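PDB 5TZB: D-aminopeptidase from Burkholderia sp. LK4, which probably cleaves beta-amino acids from the amino ends of peptides and amides, as a beta-aminopeptidase of the S58 family among the Ntn hydrolases. Local coordinates for residues P81-G93 with E294-N308. Numbering follows the deposited sequence.
Sequences PCFAGVHVLNGNG and EDSSGDIFLAFATGN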
ATOM      1  N   PRO C  81     -24.790  -3.577  -0.947  1.00 18.70           N
ATOM      2  CA  PRO C  81     -23.404  -3.108  -0.918  1.00 17.93           C
ATOM      3  C   PRO C  81     -22.883  -2.694  -2.284  1.00 17.34           C
ATOM      4  O   PRO C  81     -23.295  -3.267  -3.290  1.00 17.10           O
ATOM      5  CB  PRO C  81     -22.634  -4.341  -0.408  1.00 17.75           C
ATOM      6  CG  PRO C  81     -23.640  -5.128   0.341  1.00 18.22           C
ATOM      7  CD  PRO C  81     -24.912  -4.946  -0.417  1.00 19.05           C
ATOM      8  N   CYS C  82     -21.972  -1.724  -2.314  1.00 17.29           N
ATOM      9  CA  CYS C  82     -21.301  -1.330  -3.547  1.00 15.56           C
ATOM     10  C   CYS C  82     -19.831  -1.682  -3.465  1.00 14.79           C
ATOM     11  O   CYS C  82     -19.192  -1.495  -2.428  1.00 15.19           O
ATOM     12  CB  CYS C  82     -21.434   0.175  -3.811  1.00 16.23           C
ATOM     13  SG  CYS C  82     -23.100   0.778  -4.074  1.00 18.56           S
ATOM     14  N   PHE C  83     -19.279  -2.174  -4.563  1.00 13.87           N
ATOM     15  CA  PHE C  83     -17.840  -2.271  -4.662  1.00 13.90           C
ATOM     16  C   PHE C  83     -17.245  -0.849  -4.566  1.00 14.23           C
ATOM     17  O   PHE C  83     -17.850   0.136  -5.014  1.00 13.20           O
ATOM     18  CB  PHE C  83     -17.431  -2.967  -5.954  1.00 13.28           C
ATOM     19  CG  PHE C  83     -17.640  -4.471  -5.934  1.00 13.92           C
ATOM     20  CD1 PHE C  83     -17.495  -5.196  -4.754  1.00 12.76           C
ATOM     21  CD2 PHE C  83     -17.969  -5.160  -7.106  1.00 13.91           C
ATOM     22  CE1 PHE C  83     -17.667  -6.596  -4.737  1.00 14.06           C
ATOM     23  CE2 PHE C  83     -18.155  -6.556  -7.102  1.00 13.46           C
ATOM     24  CZ  PHE C  83     -18.000  -7.274  -5.920  1.00 12.85           C
ATOM     25  N   ALA C  84     -16.088  -0.735  -3.928  1.00 14.53           N
ATOM     26  CA  ALA C  84     -15.500   0.578  -3.700  1.00 13.07           C
ATOM     27  C   ALA C  84     -14.005   0.470  -3.475  1.00 14.09           C
ATOM     28  O   ALA C  84     -13.480  -0.613  -3.235  1.00 12.70           O
ATOM     29  CB  ALA C  84     -16.177   1.267  -2.519  1.00 10.81           C
ATOM     30  N   GLY C  85     -13.319   1.607  -3.555  1.00 13.85           N
ATOM     31  CA  GLY C  85     -11.893   1.640  -3.328  1.00 13.21           C
ATOM     32  C   GLY C  85     -11.502   3.039  -2.888  1.00 13.92           C
ATOM     33  O   GLY C  85     -12.256   4.001  -3.102  1.00 13.49           O
ATOM     34  N   VAL C  86     -10.322   3.162  -2.285  1.00 14.02           N
ATOM     35  CA  VAL C  86      -9.842   4.466  -1.835  1.00 14.69           C
ATOM     36  C   VAL C  86      -8.461   4.758  -2.377  1.00 13.94           C
ATOM     37  O   VAL C  86      -7.671   3.835  -2.614  1.00 13.50           O
ATOM     38  CB  VAL C  86      -9.793   4.565  -0.305  1.00 15.96           C
ATOM     39  CG1 VAL C  86     -11.181   4.490   0.271  1.00 16.51           C
ATOM     40  CG2 VAL C  86      -8.904   3.470   0.291  1.00 16.02           C
ATOM     41  N   HIS C  87      -8.167   6.043  -2.579  1.00 13.54           N
ATOM     42  CA  HIS C  87      -6.797   6.449  -2.823  1.00 13.57           C
ATOM     43  C   HIS C  87      -6.426   7.687  -2.013  1.00 14.22           C
ATOM     44  O   HIS C  87      -7.189   8.657  -1.946  1.00 14.74           O
ATOM     45  CB  HIS C  87      -6.513   6.739  -4.307  1.00 12.80           C
ATOM     46  CG  HIS C  87      -5.107   7.197  -4.525  1.00 13.73           C
ATOM     47  ND1 HIS C  87      -4.055   6.314  -4.677  1.00 15.53           N
ATOM     48  CD2 HIS C  87      -4.552   8.434  -4.502  1.00 13.01           C
ATOM     49  CE1 HIS C  87      -2.926   6.991  -4.779  1.00 15.56           C
ATOM     50  NE2 HIS C  87      -3.197   8.281  -4.676  1.00 10.87           N
ATOM     51  N   VAL C  88      -5.233   7.657  -1.426  1.00 14.20           N
ATOM     52  CA  VAL C  88      -4.768   8.793  -0.646  1.00 15.79           C
ATOM     53  C   VAL C  88      -3.565   9.465  -1.303  1.00 13.46           C
ATOM     54  O   VAL C  88      -2.484   8.891  -1.380  1.00 12.78           O
ATOM     55  CB  VAL C  88      -4.385   8.386   0.799  1.00 16.76           C
ATOM     56  CG1 VAL C  88      -3.840   9.606   1.528  1.00 17.13           C
ATOM     57  CG2 VAL C  88      -5.584   7.817   1.526  1.00 15.57           C
ATOM     58  N   LEU C  89      -3.781  10.678  -1.804  1.00 13.11           N
ATOM     59  CA  LEU C  89      -2.710  11.497  -2.345  1.00 13.00           C
ATOM     60  C   LEU C  89      -1.887  12.094  -1.205  1.00 13.58           C
ATOM     61  O   LEU C  89      -0.674  12.215  -1.318  1.00 13.90           O
ATOM     62  CB  LEU C  89      -3.282  12.612  -3.251  1.00 11.84           C
ATOM     63  CG  LEU C  89      -2.410  13.791  -3.704  1.00 16.40           C
ATOM     64  CD1 LEU C  89      -1.101  13.364  -4.385  1.00 16.64           C
ATOM     65  CD2 LEU C  89      -3.240  14.677  -4.657  1.00 15.16           C
ATOM     66  N   ASN C  90      -2.561  12.511  -0.137  1.00 14.63           N
ATOM     67  CA  ASN C  90      -1.880  13.092   1.026  1.00 15.39           C
ATOM     68  C   ASN C  90      -2.725  12.950   2.283  1.00 16.45           C
ATOM     69  O   ASN C  90      -3.696  13.691   2.468  1.00 17.12           O
ATOM     70  CB  ASN C  90      -1.579  14.567   0.773  1.00 15.36           C
ATOM     71  CG  ASN C  90      -0.517  15.124   1.719  1.00 15.01           C
ATOM     72  OD1 ASN C  90       0.680  14.897   1.522  1.00 14.29           O
ATOM     73  ND2 ASN C  90      -0.950  15.882   2.728  1.00 14.01           N
ATOM     74  N   GLY C  91      -2.344  12.028   3.166  1.00 15.61           N
ATOM     75  CA  GLY C  91      -3.197  11.661   4.288  1.00 12.08           C
ATOM     76  C   GLY C  91      -3.222  12.574   5.492  1.00 12.45           C
ATOM     77  O   GLY C  91      -3.366  12.081   6.615  1.00 12.63           O
ATOM     78  N   ASN C  92      -3.092  13.893   5.285  1.00 12.74           N
ATOM     79  CA  ASN C  92      -3.161  14.835   6.396  1.00 14.86           C
ATOM     80  C   ASN C  92      -4.609  15.138   6.728  1.00 15.42           C
ATOM     81  O   ASN C  92      -5.030  16.286   6.681  1.00 14.71           O
ATOM     82  CB  ASN C  92      -2.401  16.144   6.074  1.00 15.63           C
ATOM     83  CG  ASN C  92      -1.902  16.861   7.334  1.00 16.36           C
ATOM     84  OD1 ASN C  92      -2.410  16.629   8.432  1.00 16.80           O
ATOM     85  ND2 ASN C  92      -0.913  17.760   7.173  1.00 15.58           N
ATOM     86  N   GLY C  93      -5.359  14.085   7.053  1.00 16.10           N
ATOM     87  CA  GLY C  93      -6.778  14.194   7.344  1.00 16.23           C
ATOM     88  C   GLY C  93      -7.280  12.943   8.036  1.00 16.46           C
ATOM     89  O   GLY C  93      -6.561  11.945   8.157  1.00 14.54           O
ATOM     90  N   GLU C 294       0.470  20.417  -1.253  1.00 17.91           N
ATOM     91  CA  GLU C 294       0.524  20.924   0.118  1.00 17.80           C
ATOM     92  C   GLU C 294       0.664  19.812   1.168  1.00 16.41           C
ATOM     93  O   GLU C 294      -0.132  18.870   1.194  1.00 15.62           O
ATOM     94  CB  GLU C 294      -0.728  21.748   0.443  1.00 20.83           C
ATOM     95  CG  GLU C 294      -0.812  23.101  -0.248  1.00 24.68           C
ATOM     96  CD  GLU C 294      -2.104  23.866   0.115  1.00 27.42           C
ATOM     97  OE1 GLU C 294      -3.221  23.317  -0.079  1.00 26.87           O
ATOM     98  OE2 GLU C 294      -1.989  25.020   0.598  1.00 28.98           O
ATOM     99  N   ASP C 295       1.668  19.933   2.032  1.00 15.69           N
ATOM    100  CA  ASP C 295       1.789  19.047   3.193  1.00 16.43           C
ATOM    101  C   ASP C 295       0.540  19.097   4.082  1.00 16.24           C
ATOM    102  O   ASP C 295       0.107  18.067   4.622  1.00 13.59           O
ATOM    103  CB  ASP C 295       3.014  19.426   4.031  1.00 16.67           C
ATOM    104  CG  ASP C 295       3.040  18.715   5.369  1.00 16.46           C
ATOM    105  OD1 ASP C 295       3.389  17.529   5.376  1.00 15.60           O
ATOM    106  OD2 ASP C 295       2.730  19.338   6.412  1.00 17.28           O
ATOM    107  N   SER C 296      -0.065  20.273   4.194  1.00 15.39           N
ATOM    108  CA  SER C 296      -1.155  20.471   5.157  1.00 17.86           C
ATOM    109  C   SER C 296      -2.514  19.975   4.672  1.00 18.11           C
ATOM    110  O   SER C 296      -3.488  20.021   5.423  1.00 18.89           O
ATOM    111  CB  SER C 296      -1.303  21.946   5.513  1.00 19.29           C
ATOM    112  OG  SER C 296      -1.765  22.680   4.396  1.00 20.65           O
ATOM    113  N   SER C 297      -2.575  19.509   3.431  1.00 16.83           N
ATOM    114  CA  SER C 297      -3.850  19.200   2.781  1.00 18.53           C
ATOM    115  C   SER C 297      -4.256  17.721   2.840  1.00 18.22           C
ATOM    116  O   SER C 297      -3.610  16.866   2.251  1.00 19.01           O
ATOM    117  CB  SER C 297      -3.789  19.668   1.320  1.00 19.55           C
ATOM    118  OG  SER C 297      -5.068  19.691   0.740  1.00 20.10           O
ATOM    119  N   GLY C 298      -5.349  17.427   3.535  1.00 16.95           N
ATOM    120  CA  GLY C 298      -5.863  16.070   3.593  1.00 16.00           C
ATOM    121  C   GLY C 298      -6.550  15.732   2.288  1.00 17.17           C
ATOM    122  O   GLY C 298      -7.729  16.050   2.090  1.00 17.46           O
ATOM    123  N   ASP C 299      -5.806  15.109   1.380  1.00 16.62           N
ATOM    124  CA  ASP C 299      -6.342  14.813   0.058  1.00 17.00           C
ATOM    125  C   ASP C 299      -6.683  13.326  -0.036  1.00 16.63           C
ATOM    126  O   ASP C 299      -5.824  12.477  -0.299  1.00 16.42           O
ATOM    127  CB  ASP C 299      -5.354  15.264  -1.024  1.00 16.12           C
ATOM    128  CG  ASP C 299      -5.013  16.763  -0.914  1.00 16.42           C
ATOM    129  OD1 ASP C 299      -5.816  17.529  -0.323  1.00 17.48           O
ATOM    130  OD2 ASP C 299      -3.943  17.181  -1.401  1.00 16.12           O
ATOM    131  N   ILE C 300      -7.952  13.022   0.222  1.00 16.84           N
ATOM    132  CA  ILE C 300      -8.389  11.641   0.389  1.00 16.12           C
ATOM    133  C   ILE C 300      -9.560  11.329  -0.534  1.00 14.80           C
ATOM    134  O   ILE C 300     -10.569  12.046  -0.535  1.00 14.03           O
ATOM    135  CB  ILE C 300      -8.763  11.381   1.872  1.00 17.13           C
ATOM    136  CG1 ILE C 300      -7.534  11.617   2.755  1.00 18.05           C
ATOM    137  CG2 ILE C 300      -9.352   9.986   2.066  1.00 12.04           C
ATOM    138  CD1 ILE C 300      -7.807  11.549   4.258  1.00 17.60           C
ATOM    139  N   PHE C 301      -9.415  10.269  -1.327  1.00 13.31           N
ATOM    140  CA  PHE C 301     -10.351   9.989  -2.413  1.00 13.71           C
ATOM    141  C   PHE C 301     -11.040   8.626  -2.286  1.00 14.14           C
ATOM    142  O   PHE C 301     -10.400   7.618  -1.991  1.00 14.34           O
ATOM    143  CB  PHE C 301      -9.630  10.044  -3.770  1.00 13.48           C
ATOM    144  CG  PHE C 301      -8.685  11.212  -3.925  1.00 13.93           C
ATOM    145  CD1 PHE C 301      -9.014  12.472  -3.457  1.00 13.79           C
ATOM    146  CD2 PHE C 301      -7.451  11.034  -4.557  1.00 13.75           C
ATOM    147  CE1 PHE C 301      -8.121  13.543  -3.606  1.00 12.45           C
ATOM    148  CE2 PHE C 301      -6.557  12.103  -4.708  1.00 13.75           C
ATOM    149  CZ  PHE C 301      -6.896  13.351  -4.240  1.00 12.68           C
ATOM    150  N   LEU C 302     -12.338   8.609  -2.554  1.00 14.49           N
ATOM    151  CA  LEU C 302     -13.136   7.391  -2.512  1.00 15.41           C
ATOM    152  C   LEU C 302     -13.882   7.247  -3.814  1.00 15.64           C
ATOM    153  O   LEU C 302     -14.396   8.230  -4.339  1.00 17.91           O
ATOM    154  CB  LEU C 302     -14.122   7.424  -1.345  1.00 16.69           C
ATOM    155  CG  LEU C 302     -15.188   6.325  -1.234  1.00 19.32           C
ATOM    156  CD1 LEU C 302     -14.570   4.975  -1.001  1.00 20.41           C
ATOM    157  CD2 LEU C 302     -16.130   6.661  -0.095  1.00 21.09           C
ATOM    158  N   ALA C 303     -13.915   6.030  -4.338  1.00 14.13           N
ATOM    159  CA  ALA C 303     -14.714   5.710  -5.510  1.00 13.79           C
ATOM    160  C   ALA C 303     -15.582   4.475  -5.248  1.00 15.42           C
ATOM    161  O   ALA C 303     -15.103   3.479  -4.707  1.00 14.61           O
ATOM    162  CB  ALA C 303     -13.830   5.484  -6.704  1.00 12.07           C
ATOM    163  N   PHE C 304     -16.859   4.549  -5.601  1.00 15.65           N
ATOM    164  CA  PHE C 304     -17.718   3.362  -5.531  1.00 15.80           C
ATOM    165  C   PHE C 304     -18.494   3.157  -6.832  1.00 16.62           C
ATOM    166  O   PHE C 304     -18.774   4.108  -7.578  1.00 16.44           O
ATOM    167  CB  PHE C 304     -18.668   3.424  -4.321  1.00 16.18           C
ATOM    168  CG  PHE C 304     -19.766   4.461  -4.431  1.00 18.27           C
ATOM    169  CD1 PHE C 304     -21.000   4.147  -4.996  1.00 18.17           C
ATOM    170  CD2 PHE C 304     -19.580   5.736  -3.914  1.00 17.94           C
ATOM    171  CE1 PHE C 304     -22.006   5.096  -5.084  1.00 18.69           C
ATOM    172  CE2 PHE C 304     -20.584   6.689  -3.994  1.00 18.66           C
ATOM    173  CZ  PHE C 304     -21.803   6.366  -4.585  1.00 19.28           C
ATOM    174  N   ALA C 305     -18.845   1.901  -7.091  1.00 17.13           N
ATOM    175  CA  ALA C 305     -19.529   1.530  -8.318  1.00 16.56           C
ATOM    176  C   ALA C 305     -20.869   0.865  -7.999  1.00 17.92           C
ATOM    177  O   ALA C 305     -20.965   0.083  -7.049  1.00 17.70           O
ATOM    178  CB  ALA C 305     -18.647   0.601  -9.144  1.00 14.65           C
ATOM    179  N   THR C 306     -21.895   1.157  -8.801  1.00 17.44           N
ATOM    180  CA  THR C 306     -23.230   0.602  -8.553  1.00 17.08           C
ATOM    181  C   THR C 306     -23.597  -0.507  -9.536  1.00 17.50           C
ATOM    182  O   THR C 306     -24.636  -1.149  -9.380  1.00 18.07           O
ATOM    183  CB  THR C 306     -24.314   1.697  -8.607  1.00 17.87           C
ATOM    184  OG1 THR C 306     -24.331   2.286  -9.915  1.00 18.09           O
ATOM    185  CG2 THR C 306     -24.035   2.797  -7.575  1.00 17.67           C
ATOM    186  N   GLY C 307     -22.727  -0.755 -10.519  1.00 17.45           N
ATOM    187  CA  GLY C 307     -22.991  -1.696 -11.599  1.00 18.52           C
ATOM    188  C   GLY C 307     -23.273  -3.121 -11.172  1.00 19.58           C
ATOM    189  O   GLY C 307     -24.141  -3.795 -11.731  1.00 20.86           O
ATOM    190  N   ASN C 308     -22.530  -3.596 -10.183  1.00 18.70           N
ATOM    191  CA  ASN C 308     -22.839  -4.879  -9.567  1.00 20.38           C
ATOM    192  C   ASN C 308     -23.777  -4.688  -8.380  1.00 23.09           C
ATOM    193  O   ASN C 308     -23.502  -3.881  -7.498  1.00 22.45           O
ATOM    194  CB  ASN C 308     -21.546  -5.586  -9.147  1.00 20.09           C
ATOM    195  CG  ASN C 308     -20.758  -6.100 -10.336  1.00 20.39           C
ATOM    196  OD1 ASN C 308     -21.164  -7.058 -11.002  1.00 21.66           O
ATOM    197  ND2 ASN C 308     -19.652  -5.445 -10.635  1.00 19.82           N
TER
HETATM  198  O   HOH W   1     -21.074  -2.500  -6.940  1.00 14.85           O
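Strand 82-88 runs antiparallel to strand 298-305 in the buried core of the chain, and the pairing continues past a beta bulge into short strand 90-91, beyond which asparagine side chains hold the 294-297 turn. Gly85 and Ala303 exchange two backbone bonds, that from Ala303 N to Gly85 O (2.9 Å) almost straight at 177°; His87 and Phe301 form a second such pair. On one face Ala84, Val86 and Val88 line up with Phe304, Leu302 and Ile300, apolar groups from alanine to a phenyl ring that suit a buried sheet surface: CD1 of Leu302 reaches across to CG1 of Val86 at 3.7 Å. The other face carries His87 and Phe301 side by side; Phe301 CD2 lies at the edge of the imidazole, whose NE2 bonds Gln280 of a neighbouring subunit, while helix 272-289 of the same chain packs on Phe301. Leu89 sets its CB 3.6 Å from Phe301 CE2. In the classic beta bulge, Leu89 and Asn90 stand opposite the single Asp299, whose O takes a weak bond from Leu89 N and a nearly straight one from Asn90 N. Such antiparallel strands packed against helices fit the layered Ntn-hydrolase architecture. Past the bulge, the type I turn 294-297 presents carbonyls that a carboxamide NH2, with two N-H groups, can serve. Asn90 ND2 donates to Ser297 O (2.9 Å) and Asp295 O (3.1 Å), standing above both carbonyl planes (45° and 55° out). Asn92 ND2 meets that Asp295 O at 2.8 Å from the opposite face, so two amides grip one oxygen. Arg277 of the same neighbouring subunit hydrogen-bonds Asn90 OD1 and forms a salt bridge with Asp295 OD1. At the far end a water accepts from Phe83 N and donates to Ala305 O and Asn308 O, joining the two segments where they separate.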